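Local structure of amidase, hydantoinase/carbamoylase family (Burkholderia ambifaria, 5TP4) at residues Thr33-Ala42 / Leu93-Arg101; Ala249-Ile260 / Leu310-Arg321. The protein probably hydrolyses N-carbamoyl-L-amino acids, as a zinc-dependent amidase of the peptidase M20 family that binds two zinc ions per subunit. All coordinates share one frame; numbering follows the deposited sequence.

Contact 1: Thr33-Ala42 / Leu93-Arg101; sequences TPRGGVRRLA and LDTQPEGGR. With EDO (1,2-ethanediol), chain V.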
loop_
_atom_site.group_PDB
_atom_site.type_symbol
_atom_site.label_atom_id
_atom_site.label_comp_id
_atom_site.label_asym_id
_atom_site.label_seq_id
_atom_site.Cartn_x
_atom_site.Cartn_y
_atom_site.Cartn_z
ATOM N N THR B 33 21.770 16.890 15.919
ATOM C CA THR B 33 21.036 17.172 14.687
ATOM C C THR B 33 20.136 18.386 14.874
ATOM O O THR B 33 19.756 18.718 16.002
ATOM C CB THR B 33 20.154 15.982 14.283
ATOM O OG1 THR B 33 19.086 15.846 15.237
ATOM C CG2 THR B 33 20.951 14.665 14.204
ATOM N N PRO B 34 19.734 19.046 13.775
ATOM C CA PRO B 34 18.838 20.217 13.893
ATOM C C PRO B 34 17.548 19.961 14.652
ATOM O O PRO B 34 17.018 20.891 15.277
ATOM C CB PRO B 34 18.561 20.582 12.429
ATOM C CG PRO B 34 19.768 20.102 11.681
ATOM C CD PRO B 34 20.184 18.838 12.384
ATOM N N ARG B 35 17.009 18.745 14.612
ATOM C CA ARG B 35 15.770 18.437 15.310
ATOM C C ARG B 35 15.979 18.130 16.784
ATOM O O ARG B 35 14.999 17.863 17.490
ATOM C CB ARG B 35 15.056 17.262 14.631
ATOM C CG ARG B 35 14.504 17.596 13.239
ATOM C CD ARG B 35 13.467 16.575 12.770
ATOM N NE ARG B 35 14.042 15.275 12.414
ATOM C CZ ARG B 35 14.305 14.885 11.167
ATOM N NH1 ARG B 35 14.825 13.683 10.936
ATOM N NH2 ARG B 35 14.053 15.702 10.147
ATOM N N GLY B 36 17.215 18.158 17.268
ATOM C CA GLY B 36 17.472 17.907 18.664
ATOM C C GLY B 36 17.827 16.478 18.983
ATOM O O GLY B 36 17.850 16.111 20.164
ATOM N N GLY B 37 18.100 15.664 17.964
ATOM C CA GLY B 37 18.544 14.299 18.130
ATOM C C GLY B 37 20.037 14.183 17.930
ATOM O O GLY B 37 20.792 15.149 18.079
ATOM N N VAL B 38 20.475 12.978 17.591
ATOM C CA VAL B 38 21.894 12.661 17.543
ATOM C C VAL B 38 22.139 11.821 16.303
ATOM O O VAL B 38 21.423 10.845 16.054
ATOM C CB VAL B 38 22.352 11.909 18.807
ATOM C CG1 VAL B 38 23.817 11.443 18.694
ATOM C CG2 VAL B 38 22.154 12.774 20.060
ATOM N N ARG B 39 23.149 12.197 15.527
ATOM C CA ARG B 39 23.601 11.395 14.394
ATOM C C ARG B 39 25.074 11.072 14.597
ATOM O O ARG B 39 25.936 11.921 14.344
ATOM C CB ARG B 39 23.395 12.154 13.088
ATOM C CG ARG B 39 23.700 11.340 11.841
ATOM C CD ARG B 39 23.610 12.244 10.630
ATOM N NE ARG B 39 23.882 11.527 9.388
ATOM C CZ ARG B 39 22.946 11.148 8.519
ATOM N NH1 ARG B 39 21.667 11.435 8.746
ATOM N NH2 ARG B 39 23.290 10.493 7.415
ATOM N N ARG B 40 25.355 9.843 15.050
ATOM C CA ARG B 40 26.703 9.286 15.087
ATOM C C ARG B 40 26.615 7.919 14.401
ATOM O O ARG B 40 26.653 6.869 15.048
ATOM C CB ARG B 40 27.262 9.200 16.509
ATOM C CG ARG B 40 27.451 10.556 17.202
ATOM C CD ARG B 40 28.264 10.413 18.523
ATOM N NE ARG B 40 27.673 9.473 19.490
ATOM C CZ ARG B 40 26.827 9.819 20.462
ATOM N NH1 ARG B 40 26.447 11.080 20.619
ATOM N NH2 ARG B 40 26.335 8.888 21.277
ATOM N N LEU B 41 26.518 7.931 13.073
ATOM C CA LEU B 41 26.522 6.675 12.328
ATOM C C LEU B 41 27.848 5.946 12.518
ATOM O O LEU B 41 28.921 6.555 12.524
ATOM C CB LEU B 41 26.257 6.956 10.839
ATOM C CG LEU B 41 24.780 7.233 10.544
ATOM C CD1 LEU B 41 24.595 7.885 9.183
ATOM C CD2 LEU B 41 24.013 5.936 10.609
ATOM N N ALA B 42 27.766 4.623 12.684
ATOM C CA ALA B 42 28.929 3.821 13.032
ATOM C C ALA B 42 30.144 4.137 12.162
ATOM O O ALA B 42 30.071 4.152 10.928
ATOM C CB ALA B 42 28.557 2.338 12.919
ATOM N N LEU B 93 27.317 3.356 21.385
ATOM C CA LEU B 93 27.344 4.801 21.186
ATOM C C LEU B 93 26.872 5.204 19.801
ATOM O O LEU B 93 26.510 6.366 19.611
ATOM C CB LEU B 93 28.753 5.343 21.421
ATOM C CG LEU B 93 29.191 5.284 22.896
ATOM C CD1 LEU B 93 30.685 5.592 23.004
ATOM C CD2 LEU B 93 28.365 6.250 23.766
ATOM N N ASP B 94 26.830 4.278 18.841
ATOM C CA ASP B 94 26.389 4.667 17.509
ATOM C C ASP B 94 24.860 4.809 17.453
ATOM O O ASP B 94 24.125 4.341 18.331
ATOM C CB ASP B 94 26.894 3.668 16.450
ATOM C CG ASP B 94 26.190 2.309 16.503
ATOM O OD1 ASP B 94 26.318 1.589 17.526
ATOM O OD2 ASP B 94 25.540 1.943 15.486
ATOM N N THR B 95 24.380 5.487 16.403
ATOM C CA THR B 95 22.968 5.856 16.315
ATOM C C THR B 95 22.409 5.531 14.941
ATOM O O THR B 95 23.141 5.264 13.982
ATOM C CB THR B 95 22.747 7.363 16.559
ATOM O OG1 THR B 95 23.305 8.106 15.455
ATOM C CG2 THR B 95 23.431 7.816 17.862
ATOM N N GLN B 96 21.087 5.636 14.856
ATOM C CA GLN B 96 20.383 5.737 13.588
ATOM C C GLN B 96 20.708 7.077 12.923
ATOM O O GLN B 96 21.311 7.958 13.545
ATOM C CB GLN B 96 18.881 5.602 13.826
ATOM C CG GLN B 96 18.471 4.203 14.213
ATOM C CD GLN B 96 18.466 3.269 13.021
ATOM O OE1 GLN B 96 18.091 3.663 11.910
ATOM N NE2 GLN B 96 18.902 2.032 13.234
ATOM N N PRO B 97 20.306 7.268 11.652
ATOM C CA PRO B 97 20.474 8.588 11.022
ATOM C C PRO B 97 19.909 9.742 11.828
ATOM O O PRO B 97 20.485 10.839 11.837
ATOM C CB PRO B 97 19.727 8.421 9.692
ATOM C CG PRO B 97 19.941 7.002 9.356
ATOM C CD PRO B 97 19.870 6.257 10.671
ATOM N N GLU B 98 18.773 9.532 12.474
ATOM C CA GLU B 98 18.160 10.516 13.362
ATOM C C GLU B 98 17.903 9.803 14.688
ATOM O O GLU B 98 16.788 9.359 14.965
ATOM C CB GLU B 98 16.892 11.075 12.743
ATOM C CG GLU B 98 16.228 12.158 13.568
ATOM C CD GLU B 98 17.072 13.416 13.692
ATOM O OE1 GLU B 98 17.537 13.946 12.656
ATOM O OE2 GLU B 98 17.267 13.866 14.840
ATOM N N GLY B 99 18.951 9.696 15.516
ATOM C CA GLY B 99 18.854 8.925 16.740
ATOM C C GLY B 99 18.397 9.767 17.925
ATOM O O GLY B 99 18.438 10.999 17.910
ATOM N N GLY B 100 17.907 9.083 18.957
ATOM C CA GLY B 100 17.582 9.769 20.185
ATOM C C GLY B 100 18.806 9.959 21.079
ATOM O O GLY B 100 19.879 9.405 20.856
ATOM N N ARG B 101 18.615 10.790 22.098
ATOM C CA ARG B 101 19.688 11.132 23.021
ATOM C C ARG B 101 19.901 10.092 24.109
ATOM O O ARG B 101 20.818 10.256 24.920
ATOM C CB ARG B 101 19.397 12.506 23.641
ATOM C CG ARG B 101 19.423 13.630 22.605
ATOM C CD ARG B 101 19.228 15.018 23.229
ATOM N NE ARG B 101 18.134 15.011 24.198
ATOM C CZ ARG B 101 16.850 15.116 23.880
ATOM N NH1 ARG B 101 16.483 15.239 22.609
ATOM N NH2 ARG B 101 15.928 15.100 24.832
HETATM C C1 EDO V . 20.230 13.938 27.508
HETATM O O1 EDO V . 19.384 14.957 26.958
HETATM C C2 EDO V . 20.157 13.968 29.034
HETATM O O2 EDO V . 20.946 15.052 29.539
HETATM O O HOH W 1 17.476 16.833 12.456
HETATM O O HOH W 2 25.189 3.532 13.438
#
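Glu98 turns its carboxylate onto the type I beta turn formed by Thr33 to Gly36. Its chain leaves with CG anti to the backbone N and then folds at chi2 (65°), bringing the acid back to a segment from which its CB points away. OE2 accepts the hydroxyl of Thr33 through its syn lone pair, with OG1 to OE2 at 2.7 Å; the same OG1 receives the N-H of Gly37, and so links turn and acid. Arg35 adds charge rather than a directed bond: its NH1 is 3.2 Å from Glu98 OE1, but that oxygen lies well out of the guanidinium plane, the two flat groups being 57° apart. Water 1 joins OE1 to Arg35 N. Gly37, with no side chain, admits both Glu98 OE2 and Gly99 O beside its CA.

Next along the chain, Val38 and Gly99 form a single antiparallel, hydrogen-bonded bridge, Val38 N to Gly99 O being 2.9 Å. This pairing lies on the loop that in the di-zinc M20 fold leads from the zinc ligand His92 to Asp103, which is predicted to bind both metals. The forked Val38 touches that loop through CG1, which rests on Thr95 CG2 at 3.7 Å.

Thr95 OG1 accepts Arg40 N at 2.7 Å along a nearly straight bond (162°) and donates to Gln96 O, a double role that suits a buried hydroxyl. The Arg40 chain, bent at chi3, carries NH2 to a lone pair of Leu93 O, 3.0 Å away, while NH1 bonds Ile30 O. Asp94 holds water 2 against Ala42 N, its carboxylate also accepting the backbone amides of Glu137 and Glu138.

Contact 2: Ala249-Ile260 / Leu310-Arg321; sequences ASAQMALELERI and LRDACARVAAAR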
loop_
_atom_site.group_PDB
_atom_site.type_symbol
_atom_site.label_atom_id
_atom_site.label_comp_id
_atom_site.label_asym_id
_atom_site.label_seq_id
_atom_site.Cartn_x
_atom_site.Cartn_y
_atom_site.Cartn_z
ATOM N N ALA B 249 -10.979 -9.706 0.794
ATOM C CA ALA B 249 -10.455 -10.948 1.367
ATOM C C ALA B 249 -9.300 -10.660 2.319
ATOM O O ALA B 249 -9.239 -11.208 3.430
ATOM C CB ALA B 249 -10.006 -11.899 0.257
ATOM N N SER B 250 -8.380 -9.790 1.902
ATOM C CA SER B 250 -7.242 -9.444 2.742
ATOM C C SER B 250 -7.688 -8.776 4.017
ATOM O O SER B 250 -7.048 -8.921 5.066
ATOM C CB SER B 250 -6.285 -8.514 1.992
ATOM O OG SER B 250 -5.646 -9.195 0.920
ATOM N N ALA B 251 -8.729 -7.943 3.925
ATOM C CA ALA B 251 -9.245 -7.287 5.111
ATOM C C ALA B 251 -9.811 -8.300 6.093
ATOM O O ALA B 251 -9.562 -8.201 7.299
ATOM C CB ALA B 251 -10.307 -6.252 4.711
ATOM N N GLN B 252 -10.547 -9.303 5.599
ATOM C CA GLN B 252 -11.053 -10.311 6.527
ATOM C C GLN B 252 -9.911 -11.103 7.140
ATOM O O GLN B 252 -9.964 -11.470 8.326
ATOM C CB GLN B 252 -12.039 -11.257 5.851
ATOM C CG GLN B 252 -12.648 -12.171 6.896
ATOM C CD GLN B 252 -13.707 -13.057 6.352
ATOM O OE1 GLN B 252 -13.942 -13.089 5.151
ATOM N NE2 GLN B 252 -14.365 -13.804 7.235
ATOM N N MET B 253 -8.875 -11.389 6.353
ATOM C CA MET B 253 -7.745 -12.114 6.929
ATOM C C MET B 253 -7.084 -11.295 8.032
ATOM O O MET B 253 -6.614 -11.852 9.030
ATOM C CB MET B 253 -6.729 -12.463 5.852
ATOM C CG MET B 253 -7.253 -13.428 4.815
ATOM S SD MET B 253 -6.056 -13.626 3.459
ATOM C CE MET B 253 -7.058 -14.478 2.247
ATOM N N ALA B 254 -6.999 -9.972 7.850
ATOM C CA ALA B 254 -6.426 -9.140 8.908
ATOM C C ALA B 254 -7.215 -9.278 10.197
ATOM O O ALA B 254 -6.635 -9.333 11.288
ATOM C CB ALA B 254 -6.391 -7.666 8.464
ATOM N N LEU B 255 -8.544 -9.322 10.100
ATOM C CA LEU B 255 -9.343 -9.424 11.313
ATOM C C LEU B 255 -9.266 -10.831 11.906
ATOM O O LEU B 255 -9.370 -10.995 13.134
ATOM C CB LEU B 255 -10.778 -8.976 11.010
ATOM C CG LEU B 255 -10.918 -7.481 10.599
ATOM C CD1 LEU B 255 -12.375 -6.998 10.656
ATOM C CD2 LEU B 255 -10.043 -6.546 11.463
ATOM N N GLU B 256 -9.045 -11.851 11.062
ATOM C CA GLU B 256 -8.738 -13.181 11.594
ATOM C C GLU B 256 -7.441 -13.152 12.372
ATOM O O GLU B 256 -7.326 -13.772 13.430
ATOM C CB GLU B 256 -8.629 -14.212 10.473
ATOM C CG GLU B 256 -9.897 -14.477 9.707
ATOM C CD GLU B 256 -10.936 -15.252 10.503
ATOM O OE1 GLU B 256 -10.560 -16.033 11.413
ATOM O OE2 GLU B 256 -12.137 -15.085 10.188
ATOM N N LEU B 257 -6.447 -12.444 11.851
ATOM C CA LEU B 257 -5.184 -12.334 12.563
ATOM C C LEU B 257 -5.386 -11.656 13.913
ATOM O O LEU B 257 -4.841 -12.104 14.933
ATOM C CB LEU B 257 -4.178 -11.564 11.707
ATOM C CG LEU B 257 -2.853 -11.253 12.400
ATOM C CD1 LEU B 257 -2.221 -12.580 12.863
ATOM C CD2 LEU B 257 -1.902 -10.462 11.473
ATOM N N GLU B 258 -6.174 -10.574 13.935
ATOM C CA GLU B 258 -6.476 -9.916 15.204
ATOM C C GLU B 258 -7.107 -10.884 16.199
ATOM O O GLU B 258 -6.758 -10.877 17.389
ATOM C CB GLU B 258 -7.391 -8.713 14.942
ATOM C CG GLU B 258 -7.329 -7.690 16.012
ATOM C CD GLU B 258 -8.052 -6.416 15.596
ATOM O OE1 GLU B 258 -9.013 -6.504 14.803
ATOM O OE2 GLU B 258 -7.626 -5.347 16.050
ATOM N N ARG B 259 -8.010 -11.750 15.732
ATOM C CA ARG B 259 -8.645 -12.715 16.628
ATOM C C ARG B 259 -7.643 -13.759 17.121
ATOM O O ARG B 259 -7.652 -14.126 18.298
ATOM C CB ARG B 259 -9.827 -13.395 15.933
ATOM C CG ARG B 259 -10.343 -14.618 16.696
ATOM C CD ARG B 259 -11.290 -15.491 15.874
ATOM N NE ARG B 259 -10.648 -16.012 14.668
ATOM C CZ ARG B 259 -9.856 -17.079 14.645
ATOM N NH1 ARG B 259 -9.606 -17.740 15.767
ATOM N NH2 ARG B 259 -9.314 -17.487 13.501
ATOM N N ILE B 260 -6.789 -14.260 16.231
ATOM C CA ILE B 260 -5.769 -15.232 16.634
ATOM C C ILE B 260 -4.862 -14.651 17.714
ATOM O O ILE B 260 -4.579 -15.309 18.722
ATOM C CB ILE B 260 -4.978 -15.712 15.400
ATOM C CG1 ILE B 260 -5.889 -16.585 14.528
ATOM C CG2 ILE B 260 -3.709 -16.465 15.803
ATOM C CD1 ILE B 260 -5.398 -16.761 13.115
ATOM N N LEU B 310 -2.892 -18.835 11.513
ATOM C CA LEU B 310 -3.103 -17.848 10.457
ATOM C C LEU B 310 -3.187 -18.523 9.091
ATOM O O LEU B 310 -4.044 -18.194 8.271
ATOM C CB LEU B 310 -1.980 -16.822 10.493
ATOM C CG LEU B 310 -2.039 -15.770 9.382
ATOM C CD1 LEU B 310 -3.284 -14.918 9.559
ATOM C CD2 LEU B 310 -0.777 -14.908 9.394
ATOM N N ARG B 311 -2.338 -19.512 8.840
ATOM C CA ARG B 311 -2.435 -20.191 7.558
ATOM C C ARG B 311 -3.785 -20.870 7.406
ATOM O O ARG B 311 -4.397 -20.810 6.332
ATOM C CB ARG B 311 -1.302 -21.213 7.419
ATOM C CG ARG B 311 0.069 -20.578 7.384
ATOM C CD ARG B 311 1.172 -21.664 7.362
ATOM N NE ARG B 311 2.496 -21.052 7.200
ATOM C CZ ARG B 311 3.012 -20.697 6.024
ATOM N NH1 ARG B 311 2.321 -20.885 4.899
ATOM N NH2 ARG B 311 4.212 -20.140 5.976
ATOM N N ASP B 312 -4.260 -21.528 8.470
ATOM C CA ASP B 312 -5.561 -22.195 8.421
ATOM C C ASP B 312 -6.670 -21.176 8.185
ATOM O O ASP B 312 -7.570 -21.393 7.360
ATOM C CB ASP B 312 -5.826 -22.950 9.721
ATOM C CG ASP B 312 -4.828 -24.091 9.973
ATOM O OD1 ASP B 312 -4.240 -24.621 9.006
ATOM O OD2 ASP B 312 -4.650 -24.475 11.147
ATOM N N ALA B 313 -6.634 -20.073 8.931
ATOM C CA ALA B 313 -7.687 -19.060 8.821
ATOM C C ALA B 313 -7.714 -18.438 7.437
ATOM O O ALA B 313 -8.787 -18.257 6.844
ATOM C CB ALA B 313 -7.497 -17.973 9.881
ATOM N N CYS B 314 -6.542 -18.050 6.920
ATOM C CA CYS B 314 -6.505 -17.458 5.589
ATOM C C CYS B 314 -6.987 -18.433 4.526
ATOM O O CYS B 314 -7.635 -18.028 3.556
ATOM C CB CYS B 314 -5.092 -16.965 5.277
ATOM S SG CYS B 314 -4.610 -15.540 6.271
ATOM N N ALA B 315 -6.655 -19.722 4.664
ATOM C CA ALA B 315 -7.177 -20.691 3.711
ATOM C C ALA B 315 -8.700 -20.705 3.726
ATOM O O ALA B 315 -9.333 -20.782 2.670
ATOM C CB ALA B 315 -6.639 -22.084 4.026
ATOM N N ARG B 316 -9.301 -20.644 4.919
ATOM C CA ARG B 316 -10.759 -20.682 5.028
ATOM C C ARG B 316 -11.383 -19.437 4.409
ATOM O O ARG B 316 -12.360 -19.529 3.651
ATOM C CB ARG B 316 -11.164 -20.816 6.497
ATOM C CG ARG B 316 -12.653 -20.675 6.752
ATOM C CD ARG B 316 -13.029 -21.051 8.196
ATOM N NE ARG B 316 -12.131 -20.481 9.206
ATOM C CZ ARG B 316 -12.132 -19.201 9.592
ATOM N NH1 ARG B 316 -12.974 -18.321 9.045
ATOM N NH2 ARG B 316 -11.272 -18.796 10.523
ATOM N N VAL B 317 -10.821 -18.263 4.711
ATOM C CA VAL B 317 -11.305 -17.014 4.111
ATOM C C VAL B 317 -11.200 -17.081 2.600
ATOM O O VAL B 317 -12.133 -16.701 1.879
ATOM C CB VAL B 317 -10.527 -15.800 4.662
ATOM C CG1 VAL B 317 -10.844 -14.500 3.834
ATOM C CG2 VAL B 317 -10.859 -15.604 6.120
ATOM N N ALA B 318 -10.069 -17.568 2.095
ATOM C CA ALA B 318 -9.873 -17.581 0.647
ATOM C C ALA B 318 -10.886 -18.495 -0.033
ATOM O O ALA B 318 -11.433 -18.149 -1.084
ATOM C CB ALA B 318 -8.441 -18.020 0.311
ATOM N N ALA B 319 -11.167 -19.653 0.569
ATOM C CA ALA B 319 -12.119 -20.586 -0.030
ATOM C C ALA B 319 -13.524 -20.009 -0.027
ATOM O O ALA B 319 -14.294 -20.217 -0.970
ATOM C CB ALA B 319 -12.084 -21.913 0.713
ATOM N N ALA B 320 -13.867 -19.268 1.020
ATOM C CA ALA B 320 -15.204 -18.694 1.103
ATOM C C ALA B 320 -15.408 -17.587 0.081
ATOM O O ALA B 320 -16.538 -17.356 -0.368
ATOM C CB ALA B 320 -15.445 -18.175 2.521
ATOM N N ARG B 321 -14.346 -16.880 -0.282
ATOM C CA ARG B 321 -14.428 -15.720 -1.156
ATOM C C ARG B 321 -13.979 -16.013 -2.583
ATOM O O ARG B 321 -14.001 -15.104 -3.416
ATOM C CB ARG B 321 -13.586 -14.573 -0.572
ATOM C CG ARG B 321 -14.169 -14.009 0.710
ATOM C CD ARG B 321 -13.248 -13.013 1.388
ATOM N NE ARG B 321 -13.948 -12.401 2.499
ATOM C CZ ARG B 321 -14.710 -11.309 2.385
ATOM N NH1 ARG B 321 -14.832 -10.689 1.212
ATOM N NH2 ARG B 321 -15.337 -10.832 3.451
#
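A bend at chi2 (-72°) turns Glu256 OE1 toward Arg259, and a bend at chi3 (45°) curls Arg316 across to meet it. Glu256 OE1 is gripped by three N-H groups. Arg316 NH2, at 3.0 Å from OE1, comes from above the carboxylate plane; Arg259, one helical turn on from Glu256, approaches side-on with NE and NH2, the latter 2.8 Å from OE1. One acid thus probably balances two arginines.

Segments 249-260 and 310-321, parts of helices 246-262 and 300-321, run nearly antiparallel (148°), their axes 9.5 Å apart at closest approach. They lie side by side against the antiparallel strands of what is, in M20 enzymes, the smaller dimerisation domain. Val317 is a knob in a hole made by Ala249, Gln252, Met253 and Glu256, its compact fork fitting between the longer chains. On the side toward the sheet, the flexible Met253 sets CG against Cys314 SG at 3.7 Å, and Val325 of strand 324-337 touches both residues. Leu310 fills the far end with CD1 against Leu257 CB, while Ile260 CD1 reaches Ala313 CB at 4.0 Å.

Extended Arg321 lays its CD on Ala249 and sends NE to Gln252 OE1, 2.7 Å away and in the guanidinium plane; the amide stands almost perpendicular to that plane. Arg321 NH1 forms a salt bridge with Glu258 of the second subunit.

Both segments of contact 1 precede those of contact 2 in the sequence, and the two contacts lie in different parts of the molecule, their centres 41 Å apart and their nearest atoms about 24 Å. Segments 33-42 and 93-101 are loops beside the zinc site, next to strand 87-91 and helices 17-28, 45-60 and 105-121. Segments 249-260 and 310-321 belong to helices on the sheet of strands 212-229, 269-277, 288-297 and 324-337, where the second subunit packs. This matches the M20 plan of a metal-binding catalytic domain with an inserted dimerisation domain: contact 1 probably helps shape the surroundings of the metals, whereas contact 2 builds the helical layer that meets the partner subunit.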